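Local coordinates for protein alkane monooxygenase (Geobacillus thermodenitrificans, PDB 3B9O) that adopts the TIM-barrel fold of the luciferase-like monooxygenase family and binds flavin mononucleotide, at residues S217-P222 against E409-E414; G114-M119 against K170-S175; H20-H25 against K301-E306. All blocks are in the same frame, centred on the assembly; numbering follows the deposited sequence.

How the contacts relate
Contacts 1 and 2 are neighbours on one side of the chain's centre, with their own centres 14 Å apart. They meet directly: Thr221 OG1 lies 2.7 Å from Glu173 OE1, Arg220 NH1 lies 2.9 Å from Trp172 O, both probable hydrogen bonds, and Pro222 packs on the Trp172 ring. Contact 3 stands on the opposite side, its centre 39 Å from that of contact 1 and 41 Å from that of contact 2. In sequence it encloses contact 2 and interlaces with contact 1. None of the three centres on the flavin mononucleotide: the side chain of His20 in contact 3 is about 11 Å from it, that of His115 in contact 2 about 13 Å.

Contact 1: residues S217-P222 against E409-E414; sequences SPQRTP and EGTYRE
Gln219 and Thr411 mark the nearest approach of the two backbones, 6.9 Å from CA to CA, where the irregular loop 217-222 passes the start of helix 412-417. Arg413, in the first helical turn, has CG anti to its backbone N (chi1 -179°) and then bends at chi2 and chi3, which presents the end of the guanidinium to a loop carbonyl. Both terminal nitrogens grip that one oxygen: Arg413 NH2 meets Thr221 O at 3.0 Å within the carbonyl plane, and Arg413 NH1 meets Thr221 O at 3.2 Å from above it. NH1 also makes a salt bridge to Glu242, so the buried charge has a counterion. Gln219 and Thr411 run past one another with opposite headings, Gln219 CG 3.8 Å from Thr411 CB. Thr411 is the N-cap and forms a capping box with Glu414. Glu414 N donates to Thr411 OG1, while Glu414 OE1 receives both Thr411 N (2.9 Å) and Thr411 OG1 (2.8 Å), the hydroxyl on its anti lone pair. Pro222 leads into strand 223-227 and rests on helices 112-125 and 154-174, whereas Tyr412 packs on Ala131 of strand 130-135 and shares a hydroxyl-hydroxyl hydrogen bond with Tyr225, joining the C-terminal helix to the barrel.

Contact 2: residues G114-M119 against K170-S175; sequences GHARRM and KLWEGS
Trp172 reaches from helix 154-174 to the backbone of Ala116 in helix 112-125, a contact between two of the helices that follow successive strands of the TIM barrel. The axes of the short helical segments come within 10.3 Å, their directions 45° apart. Trp172 NE1 donates to Ala116 O at 3.0 Å in a nearly straight bond (174°). The oxygen lies in the indole plane at the ring edge, but the donor comes to the carbonyl from its flank, tilted from the carbonyl plane. CG of Trp172 lies anti to the carbonyl carbon (chi1 -70°), a setting from which the indole reaches across to helix 112-125. Along the same ring, Trp172 CZ2 touches Met119 CB at 3.5 Å, Met119 lying alongside the indole with a like heading. Leu171 fills the neighbouring position: its CD1 is 3.5 Å from Ala116 CB, a tight methyl contact that the small alanine permits. Farther out, His212 meets the Trp172 ring with steeply inclined planes, while His115 stacks on Phe105 and meets Trp132 edge-to-face. One turn separates His115 from Met119, whose CG sits 3.2 Å above the plane of the His115 ring, offset toward the rim.

Contact 3: residues H20-H25 against K301-E306; sequences HGLWRH and KYWSLE
Tyr302 and His25 are brought together by different first torsions: Tyr302 CG is anti to the carbonyl carbon (chi1 -64°), which turns one ring face to the backbone of His25, just past the 3-10 turn 22-24, whereas His25 CG is anti to the backbone N (chi1 -171°), which swings the imidazole to the ring. The result is an offset edge-to-face pair, the edge of His25 toward the face of Tyr302, with ring centroids 5.1 Å apart and planes at 64°. The same tyrosine face carries His25 CA almost over its centre, 4.0 Å from the ring centroid, a CH-pi contact; Lys301 CG covers part of the opposite face. Arg24 binds backbone on both segments. Its NE donates to Gly21 O at 2.9 Å, in the carbonyl plane and on a lone pair, which helps to fix the guanidinium, and Arg24 NH2 reaches Tyr302 O at 2.7 Å in a weak, bent bond. Without a side chain, Gly21 lets the backbones close in, its CA 4.5 Å from that of Ser304. Beside it Ser304 N donates to His20 O at 2.9 Å in a fairly straight bond, coming from above the carbonyl plane. Leu22 fills the angle between two aromatic residues: CG touches Tyr302 CB and CD1 touches Trp303 CE3, each pair 3.9 Å apart. Trp303 NE1 is hydrogen-bonded to Met341 O beyond the contact, Ser304 OG to Glu76 OE1. Ser304 is also the N-cap residue of helix 305-316. The contact thus joins the loop after the first barrel strand, 6-12, to the junction of helices 289-302 and 305-316. In TIM barrels such loops, following the C-terminal strand ends, surround the ligand site; flavin mononucleotide here is about 11 Å from the His20 side chain.

Contact 1: residues S217-P222 against E409-E414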
loop_
_atom_site.group_PDB
_atom_site.type_symbol
_atom_site.label_atom_id
_atom_site.label_comp_id
_atom_site.label_asym_id
_atom_site.label_seq_id
_atom_site.Cartn_x
_atom_site.Cartn_y
_atom_site.Cartn_z
ATOM N N SER A 217 -18.407 3.293 -12.153
ATOM C CA SER A 217 -17.099 3.258 -12.818
ATOM C C SER A 217 -16.759 1.768 -12.987
ATOM O O SER A 217 -17.529 0.919 -12.432
ATOM C CB SER A 217 -16.101 4.010 -11.962
ATOM O OG SER A 217 -15.955 3.333 -10.702
ATOM N N PRO A 218 -15.670 1.414 -13.740
ATOM C CA PRO A 218 -15.399 -0.007 -14.063
ATOM C C PRO A 218 -15.356 -0.979 -12.876
ATOM O O PRO A 218 -15.978 -2.016 -12.930
ATOM C CB PRO A 218 -14.040 0.067 -14.812
ATOM C CG PRO A 218 -14.141 1.385 -15.501
ATOM C CD PRO A 218 -14.643 2.277 -14.387
ATOM N N GLN A 219 -14.648 -0.624 -11.811
ATOM C CA GLN A 219 -14.556 -1.449 -10.609
ATOM C C GLN A 219 -15.609 -1.143 -9.554
ATOM O O GLN A 219 -15.793 -1.952 -8.625
ATOM C CB GLN A 219 -13.194 -1.245 -9.971
ATOM C CG GLN A 219 -12.053 -1.771 -10.810
ATOM C CD GLN A 219 -10.710 -1.705 -10.102
ATOM O OE1 GLN A 219 -10.234 -0.633 -9.737
ATOM N NE2 GLN A 219 -10.078 -2.826 -9.971
ATOM N N ARG A 220 -16.205 0.050 -9.661
ATOM C CA ARG A 220 -17.037 0.705 -8.644
ATOM C C ARG A 220 -16.271 0.978 -7.352
ATOM O O ARG A 220 -15.931 2.125 -7.101
ATOM C CB ARG A 220 -18.385 -0.020 -8.383
ATOM C CG ARG A 220 -19.454 0.063 -9.536
ATOM C CD ARG A 220 -20.675 -0.687 -8.957
ATOM N NE ARG A 220 -21.914 -0.601 -9.717
ATOM C CZ ARG A 220 -22.860 0.310 -9.508
ATOM N NH1 ARG A 220 -22.692 1.251 -8.590
ATOM N NH2 ARG A 220 -23.986 0.276 -10.224
ATOM N N THR A 221 -16.044 -0.048 -6.519
ATOM C CA THR A 221 -15.169 0.060 -5.346
ATOM C C THR A 221 -13.712 -0.209 -5.809
ATOM O O THR A 221 -13.458 -1.205 -6.507
ATOM C CB THR A 221 -15.602 -0.922 -4.229
ATOM O OG1 THR A 221 -16.949 -0.623 -3.827
ATOM C CG2 THR A 221 -14.646 -0.905 -3.043
ATOM N N PRO A 222 -12.756 0.664 -5.425
ATOM C CA PRO A 222 -11.320 0.372 -5.739
ATOM C C PRO A 222 -10.913 -0.969 -5.091
ATOM O O PRO A 222 -11.533 -1.393 -4.097
ATOM C CB PRO A 222 -10.561 1.518 -5.053
ATOM C CG PRO A 222 -11.557 2.610 -4.877
ATOM C CD PRO A 222 -12.905 1.907 -4.660
ATOM N N GLU A 409 -5.860 -8.837 -19.733
ATOM C CA GLU A 409 -6.665 -7.642 -19.925
ATOM C C GLU A 409 -7.732 -7.491 -18.863
ATOM O O GLU A 409 -8.188 -8.476 -18.234
ATOM C CB GLU A 409 -7.252 -7.478 -21.336
ATOM C CG GLU A 409 -7.427 -5.963 -21.715
ATOM C CD GLU A 409 -6.215 -5.358 -22.483
ATOM O OE1 GLU A 409 -5.197 -6.069 -22.704
ATOM O OE2 GLU A 409 -6.291 -4.161 -22.860
ATOM N N GLY A 410 -8.058 -6.235 -18.606
ATOM C CA GLY A 410 -9.132 -5.929 -17.705
ATOM C C GLY A 410 -8.729 -4.946 -16.617
ATOM O O GLY A 410 -7.631 -4.372 -16.606
ATOM N N THR A 411 -9.659 -4.760 -15.707
ATOM C CA THR A 411 -9.423 -3.955 -14.513
ATOM C C THR A 411 -8.332 -4.580 -13.609
ATOM O O THR A 411 -7.929 -5.755 -13.766
ATOM C CB THR A 411 -10.738 -3.851 -13.701
ATOM O OG1 THR A 411 -11.148 -5.169 -13.346
ATOM C CG2 THR A 411 -11.852 -3.193 -14.506
ATOM N N TYR A 412 -7.848 -3.798 -12.654
ATOM C CA TYR A 412 -6.896 -4.338 -11.676
ATOM C C TYR A 412 -7.528 -5.505 -10.889
ATOM O O TYR A 412 -6.863 -6.532 -10.646
ATOM C CB TYR A 412 -6.420 -3.202 -10.740
ATOM C CG TYR A 412 -5.379 -3.609 -9.717
ATOM C CD1 TYR A 412 -4.377 -4.547 -10.026
ATOM C CD2 TYR A 412 -5.364 -3.023 -8.445
ATOM C CE1 TYR A 412 -3.419 -4.939 -9.059
ATOM C CE2 TYR A 412 -4.373 -3.376 -7.476
ATOM C CZ TYR A 412 -3.412 -4.323 -7.803
ATOM O OH TYR A 412 -2.464 -4.686 -6.870
ATOM N N ARG A 413 -8.793 -5.389 -10.494
ATOM C CA ARG A 413 -9.404 -6.522 -9.770
ATOM C C ARG A 413 -9.367 -7.820 -10.611
ATOM O O ARG A 413 -9.143 -8.927 -10.085
ATOM C CB ARG A 413 -10.825 -6.213 -9.255
ATOM C CG ARG A 413 -11.477 -7.412 -8.473
ATOM C CD ARG A 413 -12.170 -7.002 -7.175
ATOM N NE ARG A 413 -12.981 -5.914 -7.502
ATOM C CZ ARG A 413 -13.129 -4.694 -6.970
ATOM N NH1 ARG A 413 -12.682 -4.207 -5.808
ATOM N NH2 ARG A 413 -13.905 -3.957 -7.703
ATOM N N GLU A 414 -9.557 -7.678 -11.912
ATOM C CA GLU A 414 -9.470 -8.851 -12.812
ATOM C C GLU A 414 -8.045 -9.410 -12.949
ATOM O O GLU A 414 -7.867 -10.635 -13.003
ATOM C CB GLU A 414 -10.059 -8.506 -14.161
ATOM C CG GLU A 414 -11.578 -8.371 -14.137
ATOM C CD GLU A 414 -12.094 -7.752 -15.416
ATOM O OE1 GLU A 414 -11.900 -6.542 -15.629
ATOM O OE2 GLU A 414 -12.683 -8.502 -16.219
#

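Contact 2: residues G114-M119 against K170-S175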
loop_
_atom_site.group_PDB
_atom_site.type_symbol
_atom_site.label_atom_id
_atom_site.label_comp_id
_atom_site.label_asym_id
_atom_site.label_seq_id
_atom_site.Cartn_x
_atom_site.Cartn_y
_atom_site.Cartn_z
ATOM N N GLY A 114 -16.166 13.088 0.213
ATOM C CA GLY A 114 -15.156 13.685 -0.672
ATOM C C GLY A 114 -14.198 12.623 -1.204
ATOM O O GLY A 114 -13.861 12.625 -2.398
ATOM N N HIS A 115 -13.791 11.699 -0.327
ATOM C CA HIS A 115 -13.007 10.554 -0.726
ATOM C C HIS A 115 -13.707 9.660 -1.756
ATOM O O HIS A 115 -13.076 9.145 -2.697
ATOM C CB HIS A 115 -12.583 9.699 0.470
ATOM C CG HIS A 115 -11.570 8.659 0.106
ATOM N ND1 HIS A 115 -11.792 7.310 0.264
ATOM C CD2 HIS A 115 -10.355 8.776 -0.485
ATOM C CE1 HIS A 115 -10.736 6.642 -0.159
ATOM N NE2 HIS A 115 -9.852 7.511 -0.621
ATOM N N ALA A 116 -15.007 9.444 -1.579
ATOM C CA ALA A 116 -15.703 8.559 -2.477
ATOM C C ALA A 116 -15.683 9.103 -3.902
ATOM O O ALA A 116 -15.444 8.346 -4.847
ATOM C CB ALA A 116 -17.157 8.300 -1.995
ATOM N N ARG A 117 -15.927 10.401 -4.047
ATOM C CA ARG A 117 -15.885 11.061 -5.351
ATOM C C ARG A 117 -14.453 11.002 -5.928
ATOM O O ARG A 117 -14.311 10.757 -7.111
ATOM C CB ARG A 117 -16.346 12.514 -5.303
ATOM C CG ARG A 117 -16.298 13.190 -6.714
ATOM C CD ARG A 117 -16.921 14.561 -6.750
ATOM N NE ARG A 117 -15.975 15.528 -6.215
ATOM C CZ ARG A 117 -15.982 16.817 -6.506
ATOM N NH1 ARG A 117 -16.924 17.315 -7.312
ATOM N NH2 ARG A 117 -15.067 17.609 -5.970
ATOM N N ARG A 118 -13.430 11.243 -5.110
ATOM C CA ARG A 118 -12.030 11.166 -5.588
ATOM C C ARG A 118 -11.686 9.784 -6.164
ATOM O O ARG A 118 -11.056 9.681 -7.239
ATOM C CB ARG A 118 -10.996 11.520 -4.482
ATOM C CG ARG A 118 -10.876 13.041 -4.180
ATOM C CD ARG A 118 -9.692 13.292 -3.266
ATOM N NE ARG A 118 -9.731 14.689 -2.828
ATOM C CZ ARG A 118 -10.412 15.140 -1.787
ATOM N NH1 ARG A 118 -11.090 14.302 -1.000
ATOM N NH2 ARG A 118 -10.392 16.441 -1.522
ATOM N N MET A 119 -12.050 8.732 -5.427
ATOM C CA MET A 119 -11.771 7.349 -5.845
ATOM C C MET A 119 -12.597 6.954 -7.061
ATOM O O MET A 119 -12.098 6.270 -7.952
ATOM C CB MET A 119 -12.013 6.355 -4.699
ATOM C CG MET A 119 -11.055 6.522 -3.525
ATOM S SD MET A 119 -9.315 6.430 -4.009
ATOM C CE MET A 119 -8.887 8.098 -4.083
ATOM N N LYS A 170 -21.595 1.911 0.301
ATOM C CA LYS A 170 -22.963 2.341 -0.098
ATOM C C LYS A 170 -22.952 3.295 -1.295
ATOM O O LYS A 170 -23.677 3.095 -2.242
ATOM C CB LYS A 170 -23.701 2.981 1.064
ATOM C CG LYS A 170 -24.084 1.969 2.178
ATOM C CD LYS A 170 -24.446 2.728 3.466
ATOM C CE LYS A 170 -24.738 1.679 4.535
ATOM N NZ LYS A 170 -25.424 2.260 5.689
ATOM N N LEU A 171 -22.113 4.318 -1.238
ATOM C CA LEU A 171 -21.910 5.239 -2.380
ATOM C C LEU A 171 -21.494 4.552 -3.689
ATOM O O LEU A 171 -22.085 4.749 -4.761
ATOM C CB LEU A 171 -20.903 6.356 -1.987
ATOM C CG LEU A 171 -21.338 7.276 -0.828
ATOM C CD1 LEU A 171 -20.197 8.171 -0.364
ATOM C CD2 LEU A 171 -22.608 8.127 -1.223
ATOM N N TRP A 172 -20.475 3.719 -3.591
ATOM C CA TRP A 172 -19.879 3.103 -4.760
ATOM C C TRP A 172 -20.688 1.988 -5.410
ATOM O O TRP A 172 -20.633 1.842 -6.614
ATOM C CB TRP A 172 -18.501 2.552 -4.399
ATOM C CG TRP A 172 -17.465 3.604 -4.135
ATOM C CD1 TRP A 172 -17.374 4.825 -4.731
ATOM C CD2 TRP A 172 -16.311 3.473 -3.291
ATOM N NE1 TRP A 172 -16.259 5.491 -4.270
ATOM C CE2 TRP A 172 -15.573 4.679 -3.406
ATOM C CE3 TRP A 172 -15.834 2.459 -2.429
ATOM C CZ2 TRP A 172 -14.406 4.919 -2.661
ATOM C CZ3 TRP A 172 -14.674 2.679 -1.703
ATOM C CH2 TRP A 172 -13.959 3.907 -1.828
ATOM N N GLU A 173 -21.401 1.208 -4.592
ATOM C CA GLU A 173 -22.061 -0.026 -5.008
ATOM C C GLU A 173 -23.562 0.131 -5.080
ATOM O O GLU A 173 -24.209 -0.514 -5.893
ATOM C CB GLU A 173 -21.784 -1.172 -4.020
ATOM C CG GLU A 173 -20.289 -1.579 -3.852
ATOM C CD GLU A 173 -19.739 -2.247 -5.105
ATOM O OE1 GLU A 173 -18.537 -2.095 -5.360
ATOM O OE2 GLU A 173 -20.509 -2.918 -5.816
ATOM N N GLY A 174 -24.111 0.959 -4.215
ATOM C CA GLY A 174 -25.580 0.992 -4.063
ATOM C C GLY A 174 -26.336 2.244 -4.526
ATOM O O GLY A 174 -27.564 2.211 -4.768
ATOM N N SER A 175 -25.647 3.365 -4.622
ATOM C CA SER A 175 -26.354 4.595 -4.901
ATOM C C SER A 175 -26.904 4.671 -6.331
ATOM O O SER A 175 -28.084 5.000 -6.539
ATOM C CB SER A 175 -25.479 5.773 -4.542
ATOM O OG SER A 175 -26.117 7.001 -4.832
#

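Contact 3: residues H20-H25 against K301-E306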
loop_
_atom_site.group_PDB
_atom_site.type_symbol
_atom_site.label_atom_id
_atom_site.label_comp_id
_atom_site.label_asym_id
_atom_site.label_seq_id
_atom_site.Cartn_x
_atom_site.Cartn_y
_atom_site.Cartn_z
ATOM N N HIS A 20 16.551 5.153 5.069
ATOM C CA HIS A 20 17.003 6.501 5.492
ATOM C C HIS A 20 18.478 6.750 5.352
ATOM O O HIS A 20 19.289 5.849 5.552
ATOM C CB HIS A 20 16.369 6.851 6.828
ATOM C CG HIS A 20 14.875 6.883 6.722
ATOM N ND1 HIS A 20 14.044 5.997 7.380
ATOM C CD2 HIS A 20 14.078 7.646 5.947
ATOM C CE1 HIS A 20 12.792 6.253 7.051
ATOM N NE2 HIS A 20 12.786 7.248 6.175
ATOM N N GLY A 21 18.812 7.937 4.837
ATOM C CA GLY A 21 20.182 8.293 4.556
ATOM C C GLY A 21 20.569 8.118 3.099
ATOM O O GLY A 21 21.544 8.721 2.637
ATOM N N LEU A 22 19.827 7.281 2.374
ATOM C CA LEU A 22 20.196 6.927 1.014
ATOM C C LEU A 22 20.043 8.022 -0.034
ATOM O O LEU A 22 20.625 7.904 -1.096
ATOM C CB LEU A 22 19.539 5.611 0.542
ATOM C CG LEU A 22 20.666 4.683 0.967
ATOM C CD1 LEU A 22 20.466 4.079 2.360
ATOM C CD2 LEU A 22 21.218 3.796 -0.066
ATOM N N TRP A 23 19.280 9.064 0.281
ATOM C CA TRP A 23 19.088 10.207 -0.639
ATOM C C TRP A 23 20.440 10.765 -1.100
ATOM O O TRP A 23 20.571 11.277 -2.221
ATOM C CB TRP A 23 18.238 11.303 0.016
ATOM C CG TRP A 23 18.849 11.992 1.194
ATOM C CD1 TRP A 23 18.676 11.661 2.522
ATOM C CD2 TRP A 23 19.693 13.170 1.182
ATOM N NE1 TRP A 23 19.349 12.554 3.326
ATOM C CE2 TRP A 23 19.974 13.493 2.535
ATOM C CE3 TRP A 23 20.230 13.986 0.161
ATOM C CZ2 TRP A 23 20.792 14.585 2.897
ATOM C CZ3 TRP A 23 21.027 15.088 0.529
ATOM C CH2 TRP A 23 21.317 15.353 1.876
ATOM N N ARG A 24 21.450 10.616 -0.232
ATOM C CA ARG A 24 22.848 10.998 -0.532
ATOM C C ARG A 24 23.588 10.174 -1.590
ATOM O O ARG A 24 24.580 10.630 -2.170
ATOM C CB ARG A 24 23.656 10.990 0.755
ATOM C CG ARG A 24 23.130 11.950 1.813
ATOM C CD ARG A 24 23.867 11.752 3.152
ATOM N NE ARG A 24 23.559 10.470 3.819
ATOM C CZ ARG A 24 24.306 9.927 4.781
ATOM N NH1 ARG A 24 25.437 10.526 5.167
ATOM N NH2 ARG A 24 23.946 8.789 5.359
ATOM N N HIS A 25 23.156 8.944 -1.809
ATOM C CA HIS A 25 23.825 8.070 -2.761
ATOM C C HIS A 25 23.889 8.714 -4.171
ATOM O O HIS A 25 22.899 9.253 -4.659
ATOM C CB HIS A 25 23.134 6.709 -2.794
ATOM C CG HIS A 25 23.885 5.682 -3.574
ATOM N ND1 HIS A 25 24.672 4.719 -2.969
ATOM C CD2 HIS A 25 24.001 5.483 -4.907
ATOM C CE1 HIS A 25 25.211 3.955 -3.902
ATOM N NE2 HIS A 25 24.818 4.396 -5.082
ATOM N N LYS A 301 27.125 2.078 3.615
ATOM C CA LYS A 301 27.850 3.346 3.868
ATOM C C LYS A 301 26.915 4.560 4.102
ATOM O O LYS A 301 27.185 5.427 4.949
ATOM C CB LYS A 301 28.792 3.607 2.686
ATOM C CG LYS A 301 29.399 4.990 2.598
ATOM C CD LYS A 301 30.223 5.155 1.303
ATOM C CE LYS A 301 30.798 6.573 1.163
ATOM N NZ LYS A 301 31.811 6.602 0.044
ATOM N N TYR A 302 25.804 4.604 3.361
ATOM C CA TYR A 302 24.808 5.700 3.442
ATOM C C TYR A 302 23.654 5.497 4.416
ATOM O O TYR A 302 22.884 6.429 4.631
ATOM C CB TYR A 302 24.222 6.004 2.045
ATOM C CG TYR A 302 25.261 6.507 1.096
ATOM C CD1 TYR A 302 25.961 5.624 0.281
ATOM C CD2 TYR A 302 25.592 7.867 1.043
ATOM C CE1 TYR A 302 26.943 6.079 -0.586
ATOM C CE2 TYR A 302 26.611 8.334 0.182
ATOM C CZ TYR A 302 27.254 7.436 -0.630
ATOM O OH TYR A 302 28.214 7.858 -1.502
ATOM N N TRP A 303 23.539 4.303 5.018
ATOM C CA TRP A 303 22.435 3.993 5.935
ATOM C C TRP A 303 22.567 4.884 7.146
ATOM O O TRP A 303 23.621 4.868 7.807
ATOM C CB TRP A 303 22.514 2.542 6.367
ATOM C CG TRP A 303 21.300 1.922 7.042
ATOM C CD1 TRP A 303 21.153 1.619 8.383
ATOM C CD2 TRP A 303 20.124 1.428 6.391
ATOM N NE1 TRP A 303 19.941 1.010 8.596
ATOM C CE2 TRP A 303 19.296 0.867 7.390
ATOM C CE3 TRP A 303 19.673 1.429 5.058
ATOM C CZ2 TRP A 303 18.049 0.296 7.094
ATOM C CZ3 TRP A 303 18.425 0.861 4.765
ATOM C CH2 TRP A 303 17.635 0.301 5.782
ATOM N N SER A 304 21.519 5.679 7.409
ATOM C CA SER A 304 21.566 6.675 8.473
ATOM C C SER A 304 20.814 6.196 9.688
ATOM O O SER A 304 19.588 6.216 9.719
ATOM C CB SER A 304 20.995 8.026 8.041
ATOM O OG SER A 304 21.098 8.951 9.122
ATOM N N LEU A 305 21.568 5.783 10.702
ATOM C CA LEU A 305 20.982 5.343 11.967
ATOM C C LEU A 305 19.986 6.362 12.537
ATOM O O LEU A 305 18.924 5.989 13.024
ATOM C CB LEU A 305 22.092 5.027 12.983
ATOM C CG LEU A 305 21.735 4.187 14.218
ATOM C CD1 LEU A 305 21.587 5.031 15.442
ATOM C CD2 LEU A 305 20.498 3.277 14.017
ATOM N N GLU A 306 20.341 7.645 12.486
ATOM C CA GLU A 306 19.509 8.690 13.061
ATOM C C GLU A 306 18.143 8.842 12.346
ATOM O O GLU A 306 17.099 9.003 12.986
ATOM C CB GLU A 306 20.307 10.000 13.070
ATOM C CG GLU A 306 19.967 10.923 14.224
ATOM C CD GLU A 306 20.494 10.476 15.609
ATOM O OE1 GLU A 306 20.046 11.054 16.609
ATOM O OE2 GLU A 306 21.320 9.568 15.722
#